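Local coordinates for protein alanine racemase (Actinobacillus succinogenes, PDB 3C3K) that is of unknown function but has the two-lobed periplasmic binding protein-like fold, and probably binds a small ligand between its lobes as its relatives do, at residues S177-A182 and S206-P211. Numbering follows the deposited sequence.
Sequences SLLKSA and SGLSIP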
loop_
_atom_site.group_PDB
_atom_site.type_symbol
_atom_site.label_atom_id
_atom_site.label_comp_id
_atom_site.label_asym_id
_atom_site.label_seq_id
_atom_site.Cartn_x
_atom_site.Cartn_y
_atom_site.Cartn_z
ATOM N N SER B 177 -23.440 6.788 6.449
ATOM C CA SER B 177 -23.984 8.143 6.365
ATOM C C SER B 177 -24.984 8.293 5.218
ATOM O O SER B 177 -25.996 8.970 5.394
ATOM C CB SER B 177 -22.831 9.117 6.187
ATOM O OG SER B 177 -23.315 10.458 6.088
ATOM N N LEU B 178 -24.747 7.638 4.064
ATOM C CA LEU B 178 -25.662 7.734 2.887
ATOM C C LEU B 178 -26.912 6.899 3.050
ATOM O O LEU B 178 -27.970 7.205 2.487
ATOM C CB LEU B 178 -24.969 7.275 1.592
ATOM C CG LEU B 178 -23.738 8.056 1.090
ATOM C CD1 LEU B 178 -22.993 7.189 0.100
ATOM C CD2 LEU B 178 -24.115 9.384 0.465
ATOM N N LEU B 179 -26.791 5.833 3.830
ATOM C CA LEU B 179 -27.918 4.986 4.117
ATOM C C LEU B 179 -28.824 5.653 5.128
ATOM O O LEU B 179 -29.988 5.302 5.197
ATOM C CB LEU B 179 -27.476 3.633 4.647
ATOM C CG LEU B 179 -26.703 2.836 3.568
ATOM C CD1 LEU B 179 -26.168 1.507 4.109
ATOM C CD2 LEU B 179 -27.606 2.590 2.383
ATOM N N LYS B 180 -28.289 6.589 5.917
ATOM C CA LYS B 180 -29.102 7.240 6.957
ATOM C C LYS B 180 -29.808 8.429 6.352
ATOM O O LYS B 180 -29.370 9.572 6.507
ATOM C CB LYS B 180 -28.227 7.713 8.120
ATOM C CG LYS B 180 -28.261 6.820 9.333
ATOM C CD LYS B 180 -27.534 7.543 10.517
ATOM C CE LYS B 180 -27.887 6.875 11.912
ATOM N NZ LYS B 180 -27.269 7.564 13.100
ATOM N N SER B 181 -30.869 8.182 5.609
ATOM C CA SER B 181 -31.537 9.289 4.927
ATOM C C SER B 181 -32.852 8.831 4.452
ATOM O O SER B 181 -33.053 7.626 4.320
ATOM C CB SER B 181 -30.737 9.808 3.742
ATOM O OG SER B 181 -31.618 10.358 2.805
ATOM N N ALA B 182 -33.735 9.810 4.207
ATOM C CA ALA B 182 -35.120 9.578 3.741
ATOM C C ALA B 182 -35.104 8.654 2.538
ATOM O O ALA B 182 -35.788 7.619 2.522
ATOM C CB ALA B 182 -35.780 10.904 3.368
ATOM N N SER B 206 -25.442 -4.318 6.420
ATOM C CA SER B 206 -26.725 -3.647 6.536
ATOM C C SER B 206 -27.796 -4.549 5.905
ATOM O O SER B 206 -28.959 -4.229 5.934
ATOM C CB SER B 206 -26.674 -2.286 5.837
ATOM O OG SER B 206 -25.998 -1.298 6.623
ATOM N N GLY B 207 -27.376 -5.660 5.279
ATOM C CA GLY B 207 -28.312 -6.615 4.646
ATOM C C GLY B 207 -28.840 -6.170 3.286
ATOM O O GLY B 207 -29.933 -6.552 2.848
ATOM N N LEU B 208 -28.064 -5.362 2.598
ATOM C CA LEU B 208 -28.449 -4.949 1.312
ATOM C C LEU B 208 -27.717 -5.831 0.303
ATOM O O LEU B 208 -26.593 -6.246 0.519
ATOM C CB LEU B 208 -28.179 -3.475 1.172
ATOM C CG LEU B 208 -29.036 -2.605 2.123
ATOM C CD1 LEU B 208 -28.355 -1.239 2.493
ATOM C CD2 LEU B 208 -30.380 -2.369 1.456
ATOM N N SER B 209 -28.411 -6.169 -0.762
ATOM C CA SER B 209 -27.903 -7.052 -1.786
ATOM C C SER B 209 -27.168 -6.203 -2.782
ATOM O O SER B 209 -27.620 -5.127 -3.121
ATOM C CB SER B 209 -29.089 -7.702 -2.499
ATOM O OG SER B 209 -29.372 -8.915 -1.859
ATOM N N ILE B 210 -26.077 -6.718 -3.304
ATOM C CA ILE B 210 -25.271 -5.989 -4.262
ATOM C C ILE B 210 -25.141 -6.874 -5.481
ATOM O O ILE B 210 -24.649 -7.990 -5.367
ATOM C CB ILE B 210 -23.862 -5.724 -3.684
ATOM C CG1 ILE B 210 -23.920 -5.002 -2.308
ATOM C CG2 ILE B 210 -22.951 -4.954 -4.716
ATOM C CD1 ILE B 210 -22.587 -5.061 -1.516
ATOM N N PRO B 211 -25.522 -6.384 -6.672
ATOM C CA PRO B 211 -26.037 -5.040 -7.020
ATOM C C PRO B 211 -27.511 -4.836 -6.859
ATOM O O PRO B 211 -28.002 -3.739 -7.120
ATOM C CB PRO B 211 -25.703 -4.937 -8.512
ATOM C CG PRO B 211 -25.873 -6.396 -8.991
ATOM C CD PRO B 211 -25.367 -7.254 -7.875
#
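Leu179 and Leu208 meet tip to tip, each ending its reach in methyl groups. CD1 of Leu208 sits against the fork of Leu179, 3.9 Å from both Leu179 CD1 and Leu179 CD2, so one methyl touches the two branches of its partner. The same Leu179 CD1 also approaches Ser206, coming within 3.8 Å of Ser206 OG and 4.2 Å of Ser206 CB. Leu179 closes helix 168-179, and its CG lies beside the backbone N and anti to the carbonyl carbon (chi1 -66°), which carries the fork across to the loop that follows helix 193-205. Leucine suits both places: its branched end offers methyls at a reach that bridges the 10.3 Å between Leu179 CA and Leu208 CA.

Ser206 brings a small side chain to the edge of this apolar patch. Its hydroxyl is hydrogen-bonded to Ala202 O, in the last turn of helix 193-205, so the polar atom is satisfied while it lies against a methyl. Gly207 then takes a positive phi of 78° in a Schellman motif, a conformation glycine adopts easily, and the chain turns so that Leu208 faces Leu179. Beyond the pair, Leu208 also touches Leu203 of helix 193-205, and Leu179 touches Pro185.

The C-terminal end of helix 168-179 is thus joined to the loop that leaves helix 193-205, the helices before and after strand 187-190 in the chain, far from its centre. With no hydrogen bond across it and just 92 Å² buried, the contact depends on dispersion and the exclusion of water from a few methyls, which implies a modest, weakly directional attachment.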